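Local coordinates for iron-regulated outer membrane protein (Neisseria meningitidis, PDB 4B7O), which probably imports iron across the meningococcal outer membrane, possibly as a siderophore complex, as a TonB-dependent transporter with a plugged beta-barrel, at residues G202-G207 / D213-Y218; P141-V146 / M271-R276. One frame throughout, in Å; residues are numbered along the deposited sequence.

Contact 1. Residues G202-G207 / D213-Y218; sequences GASVFG and DGLFSY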
loop_
_atom_site.group_PDB
_atom_site.type_symbol
_atom_site.label_atom_id
_atom_site.label_comp_id
_atom_site.label_asym_id
_atom_site.label_seq_id
_atom_site.Cartn_x
_atom_site.Cartn_y
_atom_site.Cartn_z
ATOM N N GLY A 202 5.886 -2.250 -23.082
ATOM C CA GLY A 202 6.297 -0.982 -22.580
ATOM C C GLY A 202 7.540 -0.511 -23.259
ATOM O O GLY A 202 8.252 -1.284 -23.851
ATOM N N ALA A 203 7.782 0.785 -23.175
ATOM C CA ALA A 203 8.975 1.336 -23.736
ATOM C C ALA A 203 9.474 2.481 -22.857
ATOM O O ALA A 203 8.707 3.264 -22.252
ATOM C CB ALA A 203 8.700 1.841 -25.121
ATOM N N SER A 204 10.779 2.592 -22.783
ATOM C CA SER A 204 11.339 3.692 -22.068
ATOM C C SER A 204 12.492 4.344 -22.837
ATOM O O SER A 204 13.235 3.640 -23.544
ATOM C CB SER A 204 11.767 3.220 -20.675
ATOM O OG SER A 204 12.020 4.371 -19.896
ATOM N N VAL A 205 12.629 5.670 -22.710
ATOM C CA VAL A 205 13.862 6.378 -23.173
ATOM C C VAL A 205 14.449 7.303 -22.037
ATOM O O VAL A 205 13.714 7.860 -21.233
ATOM C CB VAL A 205 13.576 7.118 -24.503
ATOM C CG1 VAL A 205 12.543 8.219 -24.326
ATOM C CG2 VAL A 205 14.842 7.691 -25.130
ATOM N N PHE A 206 15.765 7.416 -21.933
ATOM C CA PHE A 206 16.370 7.994 -20.765
ATOM C C PHE A 206 17.802 8.362 -21.051
ATOM O O PHE A 206 18.435 7.864 -21.991
ATOM C CB PHE A 206 16.410 6.962 -19.608
ATOM C CG PHE A 206 16.822 5.588 -20.037
ATOM C CD1 PHE A 206 15.863 4.667 -20.473
ATOM C CD2 PHE A 206 18.159 5.221 -20.049
ATOM C CE1 PHE A 206 16.239 3.415 -20.923
ATOM C CE2 PHE A 206 18.563 3.970 -20.508
ATOM C CZ PHE A 206 17.600 3.053 -20.933
ATOM N N GLY A 207 18.349 9.201 -20.198
ATOM C CA GLY A 207 19.780 9.469 -20.259
ATOM C C GLY A 207 20.197 10.535 -19.281
ATOM O O GLY A 207 19.384 11.102 -18.515
ATOM N N ASP A 213 19.655 14.688 -16.020
ATOM C CA ASP A 213 19.205 13.346 -16.371
ATOM C C ASP A 213 17.700 13.332 -16.584
ATOM O O ASP A 213 16.932 14.104 -15.976
ATOM C CB ASP A 213 19.661 12.335 -15.304
ATOM C CG ASP A 213 19.160 12.708 -13.933
ATOM O OD1 ASP A 213 19.759 13.598 -13.231
ATOM O OD2 ASP A 213 18.111 12.131 -13.588
ATOM N N GLY A 214 17.272 12.474 -17.467
ATOM C CA GLY A 214 15.850 12.476 -17.728
ATOM C C GLY A 214 15.324 11.132 -18.170
ATOM O O GLY A 214 16.055 10.299 -18.717
ATOM N N LEU A 215 14.040 10.913 -17.950
ATOM C CA LEU A 215 13.507 9.692 -18.416
ATOM C C LEU A 215 12.072 9.871 -18.874
ATOM O O LEU A 215 11.325 10.616 -18.268
ATOM C CB LEU A 215 13.698 8.677 -17.295
ATOM C CG LEU A 215 12.832 7.484 -17.051
ATOM C CD1 LEU A 215 13.670 6.522 -16.218
ATOM C CD2 LEU A 215 11.631 7.933 -16.278
ATOM N N PHE A 216 11.687 9.186 -19.942
ATOM C CA PHE A 216 10.259 9.025 -20.187
ATOM C C PHE A 216 9.876 7.561 -20.351
ATOM O O PHE A 216 10.495 6.824 -21.130
ATOM C CB PHE A 216 9.752 9.901 -21.343
ATOM C CG PHE A 216 8.322 9.661 -21.673
ATOM C CD1 PHE A 216 7.315 10.262 -20.916
ATOM C CD2 PHE A 216 7.963 8.776 -22.704
ATOM C CE1 PHE A 216 5.957 10.011 -21.196
ATOM C CE2 PHE A 216 6.617 8.514 -22.986
ATOM C CZ PHE A 216 5.611 9.134 -22.239
ATOM N N SER A 217 8.847 7.145 -19.636
ATOM C CA SER A 217 8.455 5.744 -19.660
ATOM C C SER A 217 6.963 5.470 -19.798
ATOM O O SER A 217 6.144 6.054 -19.091
ATOM C CB SER A 217 8.931 5.057 -18.413
ATOM O OG SER A 217 9.509 3.882 -18.824
ATOM N N TYR A 218 6.635 4.518 -20.668
ATOM C CA TYR A 218 5.279 4.155 -20.941
ATOM C C TYR A 218 5.095 2.641 -20.759
ATOM O O TYR A 218 5.937 1.859 -21.206
ATOM C CB TYR A 218 4.948 4.531 -22.394
ATOM C CG TYR A 218 3.561 4.081 -22.768
ATOM C CD1 TYR A 218 2.425 4.738 -22.247
ATOM C CD2 TYR A 218 3.366 2.985 -23.598
ATOM C CE1 TYR A 218 1.141 4.316 -22.559
ATOM C CE2 TYR A 218 2.075 2.566 -23.928
ATOM C CZ TYR A 218 0.971 3.240 -23.403
ATOM O OH TYR A 218 -0.294 2.813 -23.725
#

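Contact 2. Residues P141-V146 / M271-R276; sequences PALVKV and MEDQHR. Unlike the reference sequence in segment 271-276: Glu272 (reference Lys).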
loop_
_atom_site.group_PDB
_atom_site.type_symbol
_atom_site.label_atom_id
_atom_site.label_comp_id
_atom_site.label_asym_id
_atom_site.label_seq_id
_atom_site.Cartn_x
_atom_site.Cartn_y
_atom_site.Cartn_z
ATOM N N PRO A 141 4.234 -1.774 -10.551
ATOM C CA PRO A 141 5.679 -2.022 -10.449
ATOM C C PRO A 141 6.477 -1.630 -11.646
ATOM O O PRO A 141 7.691 -1.432 -11.555
ATOM C CB PRO A 141 5.776 -3.551 -10.271
ATOM C CG PRO A 141 4.420 -4.088 -10.665
ATOM C CD PRO A 141 3.448 -2.989 -10.267
ATOM N N ALA A 142 5.841 -1.561 -12.797
ATOM C CA ALA A 142 6.561 -1.080 -13.962
ATOM C C ALA A 142 7.243 0.288 -13.721
ATOM O O ALA A 142 8.292 0.574 -14.237
ATOM C CB ALA A 142 5.603 -0.998 -15.154
ATOM N N LEU A 143 6.625 1.128 -12.921
ATOM C CA LEU A 143 7.126 2.437 -12.682
ATOM C C LEU A 143 8.244 2.518 -11.618
ATOM O O LEU A 143 9.007 3.490 -11.568
ATOM C CB LEU A 143 5.939 3.284 -12.231
ATOM C CG LEU A 143 4.824 3.554 -13.265
ATOM C CD1 LEU A 143 3.687 4.241 -12.537
ATOM C CD2 LEU A 143 5.298 4.405 -14.432
ATOM N N VAL A 144 8.337 1.512 -10.764
ATOM C CA VAL A 144 9.180 1.648 -9.591
ATOM C C VAL A 144 10.619 1.173 -9.812
ATOM O O VAL A 144 10.874 0.344 -10.669
ATOM C CB VAL A 144 8.524 0.984 -8.369
ATOM C CG1 VAL A 144 7.058 1.359 -8.334
ATOM C CG2 VAL A 144 8.687 -0.522 -8.426
ATOM N N LYS A 145 11.561 1.690 -9.037
ATOM C CA LYS A 145 12.910 1.150 -9.069
ATOM C C LYS A 145 13.213 0.267 -7.854
ATOM O O LYS A 145 14.019 -0.648 -7.921
ATOM C CB LYS A 145 13.941 2.241 -9.198
ATOM C CG LYS A 145 14.090 3.140 -8.002
ATOM C CD LYS A 145 15.493 3.742 -8.001
ATOM C CE LYS A 145 15.506 5.107 -7.335
ATOM N NZ LYS A 145 16.753 5.332 -6.560
ATOM N N VAL A 146 12.524 0.531 -6.762
ATOM C CA VAL A 146 12.817 -0.095 -5.538
ATOM C C VAL A 146 11.486 -0.135 -4.776
ATOM O O VAL A 146 10.710 0.811 -4.874
ATOM C CB VAL A 146 13.914 0.772 -4.855
ATOM C CG1 VAL A 146 13.378 1.771 -3.857
ATOM C CG2 VAL A 146 14.939 -0.092 -4.203
ATOM N N MET A 271 3.723 11.432 -13.030
ATOM C CA MET A 271 3.363 10.046 -13.180
ATOM C C MET A 271 1.846 9.851 -13.270
ATOM O O MET A 271 1.121 10.471 -12.488
ATOM C CB MET A 271 3.911 9.284 -11.983
ATOM C CG MET A 271 3.212 8.000 -11.661
ATOM S SD MET A 271 4.167 7.204 -10.328
ATOM C CE MET A 271 2.769 6.690 -9.299
ATOM N N GLU A 272 1.393 8.971 -14.180
ATOM C CA GLU A 272 0.004 8.501 -14.186
ATOM C C GLU A 272 -0.097 7.006 -14.230
ATOM O O GLU A 272 0.658 6.363 -14.963
ATOM C CB GLU A 272 -0.744 8.977 -15.412
ATOM C CG GLU A 272 -0.836 10.482 -15.470
ATOM C CD GLU A 272 -2.209 10.996 -15.882
ATOM O OE1 GLU A 272 -2.942 10.327 -16.698
ATOM O OE2 GLU A 272 -2.513 12.104 -15.376
ATOM N N ASP A 273 -1.069 6.468 -13.516
ATOM C CA ASP A 273 -1.309 5.045 -13.447
ATOM C C ASP A 273 -2.818 4.907 -13.608
ATOM O O ASP A 273 -3.576 5.445 -12.810
ATOM C CB ASP A 273 -0.879 4.539 -12.080
ATOM C CG ASP A 273 -0.701 3.034 -12.029
ATOM O OD1 ASP A 273 -1.394 2.272 -12.735
ATOM O OD2 ASP A 273 0.154 2.589 -11.246
ATOM N N GLN A 274 -3.263 4.207 -14.628
ATOM C CA GLN A 274 -4.667 4.216 -14.940
ATOM C C GLN A 274 -5.232 2.842 -15.233
ATOM O O GLN A 274 -4.620 2.082 -15.968
ATOM C CB GLN A 274 -4.927 5.124 -16.112
ATOM C CG GLN A 274 -6.386 5.137 -16.506
ATOM C CD GLN A 274 -6.679 6.268 -17.480
ATOM O OE1 GLN A 274 -6.499 6.125 -18.668
ATOM N NE2 GLN A 274 -7.123 7.377 -16.970
ATOM N N HIS A 275 -6.336 2.494 -14.594
ATOM C CA HIS A 275 -7.031 1.244 -14.886
ATOM C C HIS A 275 -8.310 1.549 -15.613
ATOM O O HIS A 275 -9.063 2.414 -15.177
ATOM C CB HIS A 275 -7.456 0.542 -13.610
ATOM C CG HIS A 275 -6.321 0.160 -12.733
ATOM N ND1 HIS A 275 -6.497 -0.545 -11.621
ATOM C CD2 HIS A 275 -4.951 0.409 -12.834
ATOM C CE1 HIS A 275 -5.329 -0.749 -11.030
ATOM N NE2 HIS A 275 -4.380 -0.161 -11.768
ATOM N N ARG A 276 -8.589 0.819 -16.692
ATOM C CA ARG A 276 -9.853 0.994 -17.379
ATOM C C ARG A 276 -10.490 -0.328 -17.766
ATOM O O ARG A 276 -9.821 -1.268 -18.161
ATOM C CB ARG A 276 -9.712 1.957 -18.554
ATOM C CG ARG A 276 -8.657 1.579 -19.546
ATOM C CD ARG A 276 -7.706 2.720 -19.833
ATOM N NE ARG A 276 -8.110 3.376 -21.065
ATOM C CZ ARG A 276 -7.574 4.497 -21.527
ATOM N NH1 ARG A 276 -6.565 5.078 -20.887
ATOM N NH2 ARG A 276 -8.033 5.022 -22.650
#

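Contact 1. Residues G202-G207 / D213-Y218
Phe206 sets its CB beside CB of Leu215 at 4.0 Å, on the inner face of a beta hairpin in the wall of the TonB-dependent transporter barrel. Strands 202-207 and 213-218 run antiparallel, their directions 176° apart, and are joined by a short turn that family topology would place on the periplasmic side. The Phe206 ring does not follow its CB across the strand pair: chi1 of 43° puts CG between the backbone N and carbonyl carbon, and the ring leads away to Ala174 and Leu177 of helix 174-177. Leu215 reaches Leu177 too, so this face packs against the chain that connects plug and barrel.

Further along the same face, the hydroxyls of Ser204 and Ser217 meet, OG to OG, at 2.8 Å. With its OG anti to the backbone N (chi1 -167°), Ser204 also places that atom 3.1 Å from Phe216 O. Ala203, Val205, Phe216 and Tyr218 line the outer face, an apolar and aromatic surface consistent with one turned to membrane lipid. Val205 CG1 lies 4.4 Å from Phe216 CB in a loose side-by-side contact.

Reciprocal backbone hydrogen bonds join Ala203 with Tyr218, Val205 with Phe216 and Gly207 with Gly214. Near the turn, Asp213 sends OD1 to a salt bridge with Arg265 on strand 264-276. Beside it, Gly207 O accepts Gly214 N at 2.7 Å and also receives a CA-H contact from Asp213 CA at 3.1 Å.

Contact 2. Residues P141-V146 / M271-R276
Leu143 CD1 rests against Met271 SD at 3.7 Å, a plug-to-barrel contact in which one leucine methyl carries nearly all the touching. The plug domain of this TonB-dependent fold fills the barrel, and here a turn of the plug, 141-146, approaches the inner wall at strand 271-276. CD1 of Leu143 lies 3.9 Å from Met271 CG and 4.2 Å from Met271 CE, so the end of the methionine passes across one side of the methyl, with SD closest. Met271 CG stands anti to the backbone N (chi1 156°), which carries the thioether off the strand toward the plug. From the neighbouring inward position, Asp273 brings OD2 to 4.1 Å from the same Leu143 CD1, a van der Waals touch of a carboxylate oxygen on the methyl. The contact is thus made by one branch of the leucine, met by a thioether and a carboxylate from successive inward positions of the strand, and no hydrogen bond crosses between the two segments. Glu272, which differs from the reference sequence, points the opposite way and hydrogen-bonds Ser309 on the next strand through OE2.

Around these groups, Asp140 N of the plug gives Asp273 OD2 a weak hydrogen bond. Leu143 also packs on Leu252 of strand 246-259, so the leucine meets two adjacent strands of the barrel wall. The leucine is presented by a tight turn of the plug chain in which residues 141-143 have helical backbone angles, with Ala142 and Leu143 at its corners. The turn is closed by a backbone hydrogen bond from Val144 N to Pro141 O at 3.1 Å.

Contact 1 belongs to the barrel wall and contact 2 to the interface between plug and wall, the latter nearer the middle of the molecule and largely buried. Their centres are 13 Å apart and their nearest atoms about 5 Å, without touching. Strand 246-259 lies between the two barrel elements, pairing with 212-223 and with 264-276. Its Leu252 touches both Leu215 and Leu143. Chemistry follows place: a ladder of backbone hydrogen bonds joins the two strands of the partly buried hairpin, which has an outer and an inner face, whereas 141-146 and 271-276 share no hydrogen bond and meet through side chains.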